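Local coordinates for protein probable aminotransferase (PDB 5YKR) that probably acts as a pyridoxal-phosphate-dependent aminotransferase of class III, carrying its cofactor covalently bound, at residues Gln76-Ala81 / Arg420-Thr425; Phe80-Ser85 / Met430-Pro435; Thr263-Pro268 / Gly383-Tyr388. All blocks are in the same frame, centred on the assembly; numbering follows the deposited sequence.

Contact 1: Gln76-Ala81 / Arg420-Thr425; sequences QYVDFA and RGVLLT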
ATOM      1  N   GLN A  76     -24.909  15.684 -12.217  1.00 17.09           N
ATOM      2  CA  GLN A  76     -23.586  16.140 -12.658  1.00 17.00           C
ATOM      3  C   GLN A  76     -23.006  17.061 -11.631  1.00 15.83           C
ATOM      4  O   GLN A  76     -23.715  17.877 -11.059  1.00 18.05           O
ATOM      5  CB  GLN A  76     -23.660  16.822 -14.030  1.00 19.84           C
ATOM      6  CG  GLN A  76     -24.035  15.835 -15.120  1.00 25.59           C
ATOM      7  CD  GLN A  76     -23.845  16.380 -16.528  1.00 29.90           C
ATOM      8  OE1 GLN A  76     -22.852  17.051 -16.865  1.00 37.10           O
ATOM      9  NE2 GLN A  76     -24.830  16.102 -17.360  1.00 40.29           N
ATOM     10  N   TYR A  77     -21.688  16.986 -11.436  1.00 14.36           N
ATOM     11  CA  TYR A  77     -20.975  17.754 -10.450  1.00 14.38           C
ATOM     12  C   TYR A  77     -19.711  18.350 -11.048  1.00 14.43           C
ATOM     13  O   TYR A  77     -19.106  17.738 -11.946  1.00 15.61           O
ATOM     14  CB  TYR A  77     -20.545  16.862  -9.260  1.00 14.03           C
ATOM     15  CG  TYR A  77     -21.662  16.046  -8.655  1.00 14.00           C
ATOM     16  CD1 TYR A  77     -22.054  14.859  -9.230  1.00 13.41           C
ATOM     17  CD2 TYR A  77     -22.363  16.492  -7.537  1.00 13.36           C
ATOM     18  CE1 TYR A  77     -23.135  14.131  -8.734  1.00 13.62           C
ATOM     19  CE2 TYR A  77     -23.387  15.747  -6.987  1.00 14.05           C
ATOM     20  CZ  TYR A  77     -23.786  14.564  -7.590  1.00 14.06           C
ATOM     21  OH  TYR A  77     -24.841  13.872  -7.023  1.00 15.61           O
ATOM     22  N   VAL A  78     -19.307  19.504 -10.523  1.00 13.90           N
ATOM     23  CA  VAL A  78     -17.935  19.951 -10.619  1.00 14.60           C
ATOM     24  C   VAL A  78     -17.229  19.448  -9.345  1.00 14.21           C
ATOM     25  O   VAL A  78     -17.749  19.509  -8.221  1.00 14.00           O
ATOM     26  CB  VAL A  78     -17.704  21.466 -10.793  1.00 20.62           C
ATOM     27  CG1 VAL A  78     -18.493  22.249  -9.863  1.00 25.48           C
ATOM     28  CG2 VAL A  78     -16.251  21.818 -10.584  1.00 26.95           C
ATOM     29  N   ASP A  79     -16.050  18.869  -9.565  1.00 13.84           N
ATOM     30  CA  ASP A  79     -15.302  18.162  -8.532  1.00 13.19           C
ATOM     31  C   ASP A  79     -14.111  18.962  -8.081  1.00 12.06           C
ATOM     32  O   ASP A  79     -13.101  19.097  -8.818  1.00 13.07           O
ATOM     33  CB  ASP A  79     -14.906  16.785  -9.063  1.00 13.07           C
ATOM     34  CG  ASP A  79     -14.383  15.866  -7.987  1.00 11.50           C
ATOM     35  OD1 ASP A  79     -14.241  16.306  -6.820  1.00 12.30           O
ATOM     36  OD2 ASP A  79     -14.051  14.692  -8.313  1.00 13.19           O
ATOM     37  N   PHE A  80     -14.203  19.494  -6.842  1.00 12.16           N
ATOM     38  CA  PHE A  80     -13.085  20.091  -6.124  1.00 12.35           C
ATOM     39  C   PHE A  80     -12.455  19.162  -5.056  1.00 11.65           C
ATOM     40  O   PHE A  80     -11.522  19.547  -4.343  1.00 12.53           O
ATOM     41  CB  PHE A  80     -13.521  21.431  -5.454  1.00 12.79           C
ATOM     42  CG  PHE A  80     -13.785  22.563  -6.411  1.00 13.60           C
ATOM     43  CD1 PHE A  80     -12.744  23.265  -6.952  1.00 13.53           C
ATOM     44  CD2 PHE A  80     -15.061  22.861  -6.833  1.00 15.52           C
ATOM     45  CE1 PHE A  80     -12.955  24.301  -7.832  1.00 14.75           C
ATOM     46  CE2 PHE A  80     -15.281  23.908  -7.728  1.00 16.34           C
ATOM     47  CZ  PHE A  80     -14.241  24.621  -8.194  1.00 16.04           C
ATOM     48  N   ALA A  81     -13.027  17.961  -4.952  1.00 11.87           N
ATOM     49  CA  ALA A  81     -12.522  16.907  -4.049  1.00 10.96           C
ATOM     50  C   ALA A  81     -11.404  16.081  -4.678  1.00 10.63           C
ATOM     51  O   ALA A  81     -10.394  15.761  -4.032  1.00 11.37           O
ATOM     52  CB  ALA A  81     -13.676  15.989  -3.679  1.00 11.17           C
ATOM     53  N   ARG A 420     -26.313  20.643  -4.930  1.00 14.65           N
ATOM     54  CA  ARG A 420     -26.392  21.657  -5.982  1.00 15.41           C
ATOM     55  C   ARG A 420     -25.212  21.564  -6.952  1.00 15.61           C
ATOM     56  O   ARG A 420     -24.910  22.494  -7.682  1.00 16.72           O
ATOM     57  CB  ARG A 420     -26.534  23.051  -5.339  1.00 16.02           C
ATOM     58  CG  ARG A 420     -27.875  23.221  -4.628  1.00 17.46           C
ATOM     59  CD  ARG A 420     -27.852  24.397  -3.659  1.00 18.33           C
ATOM     60  NE  ARG A 420     -29.089  24.453  -2.888  1.00 18.71           N
ATOM     61  CZ  ARG A 420     -29.412  23.659  -1.884  1.00 17.39           C
ATOM     62  NH1 ARG A 420     -28.592  22.671  -1.503  1.00 16.61           N
ATOM     63  NH2 ARG A 420     -30.594  23.776  -1.277  1.00 19.52           N
ATOM     64  N   GLY A 421     -24.575  20.372  -6.996  1.00 15.33           N
ATOM     65  CA  GLY A 421     -23.639  20.050  -8.071  1.00 15.39           C
ATOM     66  C   GLY A 421     -22.163  20.408  -7.863  1.00 14.10           C
ATOM     67  O   GLY A 421     -21.414  20.542  -8.854  1.00 15.13           O
ATOM     68  N   VAL A 422     -21.714  20.522  -6.610  1.00 14.27           N
ATOM     69  CA  VAL A 422     -20.303  20.780  -6.320  1.00 13.69           C
ATOM     70  C   VAL A 422     -19.833  19.753  -5.264  1.00 14.41           C
ATOM     71  O   VAL A 422     -20.408  19.672  -4.158  1.00 14.83           O
ATOM     72  CB  VAL A 422     -20.058  22.188  -5.816  1.00 15.18           C
ATOM     73  CG1 VAL A 422     -18.627  22.334  -5.334  1.00 16.77           C
ATOM     74  CG2 VAL A 422     -20.396  23.221  -6.899  1.00 15.11           C
ATOM     75  N   LEU A 423     -18.807  18.981  -5.595  1.00 12.62           N
ATOM     76  CA  LEU A 423     -18.203  18.068  -4.636  1.00 13.50           C
ATOM     77  C   LEU A 423     -16.964  18.662  -3.964  1.00 12.84           C
ATOM     78  O   LEU A 423     -16.037  19.111  -4.620  1.00 13.78           O
ATOM     79  CB  LEU A 423     -17.761  16.765  -5.359  1.00 14.35           C
ATOM     80  CG  LEU A 423     -18.871  15.964  -6.003  1.00 15.54           C
ATOM     81  CD1 LEU A 423     -18.336  14.801  -6.821  1.00 17.23           C
ATOM     82  CD2 LEU A 423     -19.843  15.478  -4.961  1.00 17.42           C
ATOM     83  N   LEU A 424     -16.954  18.562  -2.661  1.00 13.39           N
ATOM     84  CA  LEU A 424     -15.836  18.919  -1.811  1.00 14.11           C
ATOM     85  C   LEU A 424     -15.476  17.686  -0.998  1.00 13.29           C
ATOM     86  O   LEU A 424     -16.368  16.940  -0.546  1.00 14.53           O
ATOM     87  CB  LEU A 424     -16.216  20.042  -0.849  1.00 16.05           C
ATOM     88  CG  LEU A 424     -16.581  21.306  -1.599  1.00 20.22           C
ATOM     89  CD1 LEU A 424     -17.335  22.218  -0.649  1.00 26.16           C
ATOM     90  CD2 LEU A 424     -15.363  21.973  -2.156  1.00 19.52           C
ATOM     91  N   THR A 425     -14.189  17.457  -0.763  1.00 13.24           N
ATOM     92  CA  THR A 425     -13.804  16.298  -0.001  1.00 13.74           C
ATOM     93  C   THR A 425     -14.391  16.341   1.390  1.00 12.66           C
ATOM     94  O   THR A 425     -14.392  17.404   2.022  1.00 13.66           O
ATOM     95  CB  THR A 425     -12.303  16.098   0.023  1.00 12.59           C
ATOM     96  OG1 THR A 425     -12.020  14.873   0.714  1.00 14.81           O
ATOM     97  CG2 THR A 425     -11.566  17.233   0.707  1.00 14.51           C
TER
HETATM   98  O   HOH W   1     -12.439  19.381  -1.818  1.00 15.30           O

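Contact 2: Phe80-Ser85 / Met430-Pro435; sequences FALGDS and MALTCP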
ATOM      1  N   PHE A  80     -14.203  19.494  -6.842  1.00 12.16           N
ATOM      2  CA  PHE A  80     -13.085  20.091  -6.124  1.00 12.35           C
ATOM      3  C   PHE A  80     -12.455  19.162  -5.056  1.00 11.65           C
ATOM      4  O   PHE A  80     -11.522  19.547  -4.343  1.00 12.53           O
ATOM      5  CB  PHE A  80     -13.521  21.431  -5.454  1.00 12.79           C
ATOM      6  CG  PHE A  80     -13.785  22.563  -6.411  1.00 13.60           C
ATOM      7  CD1 PHE A  80     -12.744  23.265  -6.952  1.00 13.53           C
ATOM      8  CD2 PHE A  80     -15.061  22.861  -6.833  1.00 15.52           C
ATOM      9  CE1 PHE A  80     -12.955  24.301  -7.832  1.00 14.75           C
ATOM     10  CE2 PHE A  80     -15.281  23.908  -7.728  1.00 16.34           C
ATOM     11  CZ  PHE A  80     -14.241  24.621  -8.194  1.00 16.04           C
ATOM     12  N   ALA A  81     -13.027  17.961  -4.952  1.00 11.87           N
ATOM     13  CA  ALA A  81     -12.522  16.907  -4.049  1.00 10.96           C
ATOM     14  C   ALA A  81     -11.404  16.081  -4.678  1.00 10.63           C
ATOM     15  O   ALA A  81     -10.394  15.761  -4.032  1.00 11.37           O
ATOM     16  CB  ALA A  81     -13.676  15.989  -3.679  1.00 11.17           C
ATOM     17  N   LEU A  82     -11.617  15.748  -5.960  1.00 10.66           N
ATOM     18  CA  LEU A  82     -10.585  15.109  -6.810  1.00 11.02           C
ATOM     19  C   LEU A  82      -9.979  13.885  -6.107  1.00 10.90           C
ATOM     20  O   LEU A  82      -8.743  13.762  -5.952  1.00 11.34           O
ATOM     21  CB  LEU A  82      -9.544  16.123  -7.244  1.00 11.47           C
ATOM     22  CG  LEU A  82     -10.096  17.240  -8.133  1.00 12.12           C
ATOM     23  CD1 LEU A  82      -9.019  18.292  -8.412  1.00 13.27           C
ATOM     24  CD2 LEU A  82     -10.647  16.671  -9.448  1.00 13.49           C
ATOM     25  N   GLY A  83     -10.857  12.990  -5.655  1.00 10.85           N
ATOM     26  CA  GLY A  83     -10.372  11.739  -5.049  1.00 10.77           C
ATOM     27  C   GLY A  83      -9.637  11.968  -3.741  1.00 10.91           C
ATOM     28  O   GLY A  83      -8.749  11.227  -3.369  1.00 11.60           O
ATOM     29  N   ASP A  84     -10.055  12.981  -3.004  1.00 10.51           N
ATOM     30  CA  ASP A  84      -9.317  13.450  -1.815  1.00 11.61           C
ATOM     31  C   ASP A  84      -7.859  13.676  -2.138  1.00 11.54           C
ATOM     32  O   ASP A  84      -6.967  13.200  -1.431  1.00 12.70           O
ATOM     33  CB  ASP A  84      -9.521  12.510  -0.620  1.00 11.69           C
ATOM     34  CG  ASP A  84      -9.034  13.094   0.654  1.00 14.15           C
ATOM     35  OD1 ASP A  84      -9.344  14.321   0.897  1.00 14.69           O
ATOM     36  OD2 ASP A  84      -8.420  12.353   1.445  1.00 15.62           O
ATOM     37  N   SER A  85      -7.639  14.359  -3.277  1.00 11.30           N
ATOM     38  CA  SER A  85      -6.314  14.680  -3.805  1.00 11.96           C
ATOM     39  C   SER A  85      -5.638  13.536  -4.608  1.00 11.14           C
ATOM     40  O   SER A  85      -4.657  13.788  -5.285  1.00 12.39           O
ATOM     41  CB  SER A  85      -5.395  15.299  -2.734  1.00 12.93           C
ATOM     42  OG  SER A  85      -6.104  16.330  -2.088  1.00 16.52           O
ATOM     43  N   MET A 430     -11.711  22.112   2.243  1.00 13.96           N
ATOM     44  CA  MET A 430     -10.776  22.517   1.196  1.00 12.45           C
ATOM     45  C   MET A 430     -11.428  22.360  -0.183  1.00 11.96           C
ATOM     46  O   MET A 430     -12.365  21.624  -0.367  1.00 14.34           O
ATOM     47  CB  MET A 430      -9.430  21.715   1.237  1.00 13.19           C
ATOM     48  CG  MET A 430      -9.462  20.307   0.644  1.00 13.63           C
ATOM     49  SD  MET A 430      -8.961  20.306  -1.085  1.00 13.64           S
ATOM     50  CE  MET A 430      -9.024  18.554  -1.450  1.00 14.23           C
ATOM     51  N   ALA A 431     -10.862  23.089  -1.149  1.00 12.19           N
ATOM     52  CA  ALA A 431     -11.147  22.912  -2.573  1.00 11.91           C
ATOM     53  C   ALA A 431      -9.801  22.912  -3.283  1.00 12.45           C
ATOM     54  O   ALA A 431      -8.880  23.681  -2.941  1.00 12.30           O
ATOM     55  CB  ALA A 431     -11.984  24.075  -3.105  1.00 13.38           C
ATOM     56  N   LEU A 432      -9.694  22.009  -4.253  1.00 12.22           N
ATOM     57  CA  LEU A 432      -8.492  21.827  -5.021  1.00 12.88           C
ATOM     58  C   LEU A 432      -8.822  22.066  -6.502  1.00 11.93           C
ATOM     59  O   LEU A 432      -9.796  21.494  -7.020  1.00 12.85           O
ATOM     60  CB  LEU A 432      -8.028  20.354  -4.783  1.00 13.63           C
ATOM     61  CG  LEU A 432      -6.680  19.942  -5.369  1.00 14.35           C
ATOM     62  CD1 LEU A 432      -5.476  20.787  -4.912  1.00 15.46           C
ATOM     63  CD2 LEU A 432      -6.490  18.499  -5.017  1.00 14.57           C
ATOM     64  N   THR A 433      -7.996  22.857  -7.165  1.00 11.75           N
ATOM     65  CA  THR A 433      -8.151  23.094  -8.602  1.00 11.80           C
ATOM     66  C   THR A 433      -7.210  22.192  -9.397  1.00 12.74           C
ATOM     67  O   THR A 433      -6.184  21.753  -8.891  1.00 14.09           O
ATOM     68  CB  THR A 433      -7.867  24.564  -8.957  1.00 14.48           C
ATOM     69  OG1 THR A 433      -6.525  24.871  -8.611  1.00 15.19           O
ATOM     70  CG2 THR A 433      -8.793  25.480  -8.214  1.00 14.26           C
ATOM     71  N   CYS A 434      -7.623  21.880 -10.625  1.00 12.60           N
ATOM     72  CA  CYS A 434      -6.836  21.087 -11.549  1.00 13.49           C
ATOM     73  C   CYS A 434      -6.815  21.770 -12.911  1.00 14.14           C
ATOM     74  O   CYS A 434      -7.510  22.769 -13.109  1.00 14.26           O
ATOM     75  CB  CYS A 434      -7.387  19.652 -11.647  1.00 12.78           C
ATOM     76  SG  CYS A 434      -8.961  19.479 -12.425  1.00 12.87           S
ATOM     77  N   PRO A 435      -6.042  21.242 -13.861  1.00 14.56           N
ATOM     78  CA  PRO A 435      -5.989  21.922 -15.177  1.00 15.45           C
ATOM     79  C   PRO A 435      -7.326  22.028 -15.892  1.00 15.66           C
ATOM     80  O   PRO A 435      -7.505  22.962 -16.677  1.00 18.53           O
ATOM     81  CB  PRO A 435      -5.004  21.056 -15.964  1.00 16.26           C
ATOM     82  CG  PRO A 435      -4.114  20.512 -14.936  1.00 17.46           C
ATOM     83  CD  PRO A 435      -5.014  20.201 -13.765  1.00 15.27           C
TER
HETATM   84  O   HOH W   1     -12.439  19.381  -1.818  1.00 15.30           O

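Contact 3: Thr263-Pro268 / Gly383-Tyr388; sequences TISCGP and GARVEY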
ATOM      1  N   THR A 263       1.185  19.144   0.052  1.00  9.46           N
ATOM      2  CA  THR A 263       1.835  20.417  -0.258  1.00 10.62           C
ATOM      3  C   THR A 263       2.457  20.455  -1.658  1.00 10.39           C
ATOM      4  O   THR A 263       2.896  21.530  -2.077  1.00 11.66           O
ATOM      5  CB  THR A 263       2.813  20.834   0.813  1.00 10.05           C
ATOM      6  OG1 THR A 263       3.812  19.817   0.940  1.00 10.60           O
ATOM      7  CG2 THR A 263       2.093  21.049   2.165  1.00 11.75           C
ATOM      8  N   ILE A 264       2.396  19.323  -2.382  1.00  9.73           N
ATOM      9  CA  ILE A 264       2.665  19.334  -3.819  1.00  9.95           C
ATOM     10  C   ILE A 264       1.718  20.297  -4.565  1.00 11.06           C
ATOM     11  O   ILE A 264       1.998  20.715  -5.704  1.00 10.84           O
ATOM     12  CB  ILE A 264       2.615  17.893  -4.366  1.00  9.85           C
ATOM     13  CG1 ILE A 264       3.166  17.771  -5.793  1.00 10.12           C
ATOM     14  CG2 ILE A 264       1.199  17.340  -4.275  1.00 10.33           C
ATOM     15  CD1 ILE A 264       4.616  18.230  -5.955  1.00 11.09           C
ATOM     16  N   SER A 265       0.627  20.732  -3.921  1.00 10.92           N
ATOM     17  CA  SER A 265      -0.173  21.828  -4.448  1.00 11.37           C
ATOM     18  C   SER A 265       0.586  23.140  -4.650  1.00 11.73           C
ATOM     19  O   SER A 265       0.107  24.001  -5.412  1.00 11.95           O
ATOM     20  CB  SER A 265      -1.408  22.053  -3.575  1.00 13.49           C
ATOM     21  OG  SER A 265      -1.039  22.584  -2.317  1.00 15.87           O
ATOM     22  N   CYS A 266       1.730  23.315  -3.977  0.60 11.50           N
ATOM     23  CA  CYS A 266       2.472  24.578  -3.998  0.60 12.28           C
ATOM     24  C   CYS A 266       3.221  24.832  -5.285  0.60 13.00           C
ATOM     25  O   CYS A 266       3.625  25.972  -5.572  0.60 17.16           O
ATOM     26  CB  CYS A 266       3.424  24.593  -2.834  0.60 12.40           C
ATOM     27  SG  CYS A 266       2.557  24.677  -1.255  0.60 13.85           S
ATOM     28  N   GLY A 267       3.473  23.778  -6.072  1.00 12.70           N
ATOM     29  CA  GLY A 267       4.221  23.951  -7.316  1.00 12.62           C
ATOM     30  C   GLY A 267       4.760  22.630  -7.799  1.00 12.53           C
ATOM     31  O   GLY A 267       4.699  21.629  -7.075  1.00 12.24           O
ATOM     32  N   PRO A 268       5.379  22.642  -8.990  1.00 12.26           N
ATOM     33  CA  PRO A 268       5.826  21.392  -9.574  1.00 11.90           C
ATOM     34  C   PRO A 268       6.972  20.706  -8.829  1.00 10.55           C
ATOM     35  O   PRO A 268       7.219  19.518  -9.048  1.00 12.36           O
ATOM     36  CB  PRO A 268       6.246  21.782 -10.992  1.00 13.51           C
ATOM     37  CG  PRO A 268       6.393  23.212 -10.957  1.00 15.97           C
ATOM     38  CD  PRO A 268       5.537  23.779  -9.901  1.00 14.10           C
ATOM     39  N   GLY A 383      -0.882  27.416  -3.142  1.00 13.57           N
ATOM     40  CA  GLY A 383      -0.934  27.069  -4.546  1.00 13.86           C
ATOM     41  C   GLY A 383      -2.340  26.756  -5.029  1.00 13.84           C
ATOM     42  O   GLY A 383      -3.203  27.625  -5.016  1.00 15.59           O
ATOM     43  N   ALA A 384      -2.558  25.512  -5.442  1.00 13.07           N
ATOM     44  CA  ALA A 384      -3.825  25.036  -5.965  1.00 12.92           C
ATOM     45  C   ALA A 384      -4.857  24.658  -4.916  1.00 11.86           C
ATOM     46  O   ALA A 384      -5.998  24.300  -5.275  1.00 12.75           O
ATOM     47  CB  ALA A 384      -3.586  23.850  -6.869  1.00 13.86           C
ATOM     48  N   ARG A 385      -4.485  24.689  -3.618  1.00 12.73           N
ATOM     49  CA  ARG A 385      -5.315  24.130  -2.563  1.00 11.91           C
ATOM     50  C   ARG A 385      -5.757  25.249  -1.611  1.00 11.88           C
ATOM     51  O   ARG A 385      -4.913  26.016  -1.154  1.00 13.82           O
ATOM     52  CB  ARG A 385      -4.480  23.060  -1.809  1.00 11.34           C
ATOM     53  CG  ARG A 385      -5.215  22.215  -0.805  1.00 11.01           C
ATOM     54  CD  ARG A 385      -4.240  21.313  -0.066  1.00 11.87           C
ATOM     55  NE  ARG A 385      -5.005  20.385   0.759  1.00 14.01           N
ATOM     56  CZ  ARG A 385      -5.478  19.184   0.336  1.00 13.62           C
ATOM     57  NH1 ARG A 385      -5.217  18.726  -0.881  1.00 15.66           N
ATOM     58  NH2 ARG A 385      -6.280  18.504   1.117  1.00 17.17           N
ATOM     59  N   VAL A 386      -7.076  25.343  -1.356  1.00 11.59           N
ATOM     60  CA  VAL A 386      -7.655  26.446  -0.568  1.00 12.12           C
ATOM     61  C   VAL A 386      -8.500  25.858   0.573  1.00 12.63           C
ATOM     62  O   VAL A 386      -9.329  24.973   0.324  1.00 14.21           O
ATOM     63  CB  VAL A 386      -8.594  27.294  -1.468  1.00 13.29           C
ATOM     64  CG1 VAL A 386      -9.276  28.431  -0.708  1.00 14.74           C
ATOM     65  CG2 VAL A 386      -7.797  27.859  -2.656  1.00 13.90           C
ATOM     66  N   GLU A 387      -8.305  26.354   1.808  1.00 13.02           N
ATOM     67  CA  GLU A 387      -9.106  25.821   2.928  1.00 13.32           C
ATOM     68  C   GLU A 387      -9.414  26.918   3.921  1.00 13.55           C
ATOM     69  O   GLU A 387      -8.538  27.703   4.265  1.00 13.75           O
ATOM     70  CB  GLU A 387      -8.338  24.676   3.606  1.00 13.48           C
ATOM     71  CG  GLU A 387      -9.066  24.011   4.769  1.00 14.28           C
ATOM     72  CD  GLU A 387      -8.663  22.562   5.009  1.00 17.30           C
ATOM     73  OE1 GLU A 387      -7.618  22.133   4.436  1.00 21.26           O
ATOM     74  OE2 GLU A 387      -9.361  21.871   5.819  1.00 17.70           O
ATOM     75  N   TYR A 388     -10.640  26.866   4.441  1.00 14.15           N
ATOM     76  CA  TYR A 388     -11.034  27.755   5.517  1.00 14.64           C
ATOM     77  C   TYR A 388     -11.150  26.996   6.874  1.00 16.96           C
ATOM     78  O   TYR A 388     -11.211  25.743   6.928  1.00 16.71           O
ATOM     79  CB  TYR A 388     -12.292  28.532   5.190  1.00 16.90           C
ATOM     80  CG  TYR A 388     -13.437  27.720   4.668  1.00 17.87           C
ATOM     81  CD1 TYR A 388     -14.410  27.179   5.545  1.00 20.26           C
ATOM     82  CD2 TYR A 388     -13.598  27.503   3.306  1.00 18.10           C
ATOM     83  CE1 TYR A 388     -15.449  26.416   5.057  1.00 21.65           C
ATOM     84  CE2 TYR A 388     -14.671  26.769   2.820  1.00 19.75           C
ATOM     85  CZ  TYR A 388     -15.604  26.270   3.698  1.00 20.76           C
ATOM     86  OH  TYR A 388     -16.661  25.522   3.289  1.00 26.17           O
TER

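Contact 1: Gln76-Ala81 / Arg420-Thr425
V78 and D79 pair in parallel with V422 and L423, adding the short strand 422-423 as the edge strand of a mixed four-stranded sheet. V78 is held to this strand by both its N and its O: its N donates to G421 O (2.9 Å), while its O receives L423 N (2.9 Å) nearly along the C=O axis. F80 N then donates to L423 O at 2.9 Å, carrying the pairing one residue past strand 76-79. G421, at positive phi, is the C' residue of the Schellman motif that ends helix 407-418, so the chain passes directly from helix end to strand. Beyond the pairing, D79 OD1 closes an Asx turn onto A81 N (2.8 Å), and its other oxygen, OD2, is held by H91. L423 carries the face it shares with D79. Its CD2 meets Y77 CD2 at 3.7 Å, obliquely to the ring, and its CB lies against D79 OD1. With CG anti to the carbonyl carbon (chi1 -52°), Y77 swings its ring over to L423, while its hydroxyl bonds to D71. On the other face, V78 CG1 and V422 CG2 run side by side 3.7 Å apart, and V422 CG1 approaches the edge of the F80 ring at CD2 (3.9 Å).

Contact 2: Phe80-Ser85 / Met430-Pro435
L432 and F80 join strand 430-432, an outer strand of the antiparallel three-stranded sheet, to the loop that leaves strand 76-79, in the interior of this class-III aminotransferase fold. L432 N donates to F80 O at 3.1 Å, meeting the oxygen in its carbonyl plane on a lone pair. The same oxygen, F80 O, also accepts a hydrogen bond from a water at 2.7 Å. The water donates its second hydrogen to M430 O, again at 2.7 Å, so the loop carbonyl is tied to the strand twice, directly and through solvent.

Apolar groups fill in around this polar link. F80 CB lies 3.9 Å from A431 CB, and the F80 ring, approached obliquely by the A431 methyl, has T433 CG2 near its edge. L362 of helix 349-372 touches both F80 and A431. M430 takes a bent course, with CG between the backbone N and the carbonyl carbon (chi1 79°) and a turn at chi2 (94°); its CE is thereby brought back toward the loop, 3.7 Å from S85 OG. That hydroxyl also lies against L432 CD2 and has its polar partner in R385. Within the loop, S85 N bonds to A81 O, folding residues 81-85 into a compact turn. L82 reaches across farther along the strand, where its CD1 rests on L432 O and touches C434 CB at 3.9 Å.

Contact 3: Thr263-Pro268 / Gly383-Tyr388
S265 and A384 connect two parts of the fold: a 3-10 turn that follows strand 255-259 of the large seven-stranded sheet, and the tight hairpin turn between strands 378-382 and 385-389 of the three-stranded sheet. The backbone angles of G383 and A384 are those of a type II' turn, with G383 at positive phi in its first corner.

The hydrogen bonding is carried by the backbone. A384 N donates to S265 O over 3.1 Å, and the N-H points well at the oxygen (163°), although the donor stands above the carbonyl plane, 39° out of it. G383 CA adds a CA-H...O contact to the same oxygen, S265 O, at 3.4 Å. One carbonyl of the 3-10 turn thus receives both corners of the hairpin, and the lack of a side chain at G383 lets the two backbones come this close. Inside the turn, C266 N bonds to T263 O at 2.9 Å, which holds the S265 peptide in position.

The remaining touches are van der Waals packing. C266 CA lies 4.3 Å from G383 CA, backbone against backbone. The A384 methyl, CB, lies by S265 O, 4.0 Å away. S265 itself points at the start of strand 385-389: its CB is 3.7 Å from R385 CB. The serine hydroxyl has its main partner in I382 O, at the first position of the hairpin turn, so this side chain clasps the hairpin from a second point. R385 leaves the contact as an extended chain, its CG anti to the backbone N (chi1 -171°), and takes its guanidinium group to S85. Near the base of that chain, S265 OG packs against R385 CB at 3.5 Å.

In the fold
The three contacts form a chain of connections from the small four-stranded sheet to the large seven-stranded one. Contacts 1 and 2, whose centres are about 9 Å apart, share F80 and A81 and one water, which accepts from T425 N and donates to M430 O; T425 OG1 also lies 2.7 Å from D84 OD1, a probable hydrogen bond. Contact 3 lies about 10 Å from contact 2, centre to centre, and meets it through neighbouring strands, A431 N to V386 O at 2.8 Å, and through S85 OG to R385 NH1, also 2.8 Å. Contacts 1 and 3 do not touch. K286, which carries the pyridoxal phosphate, follows strand 281-284 of the large sheet.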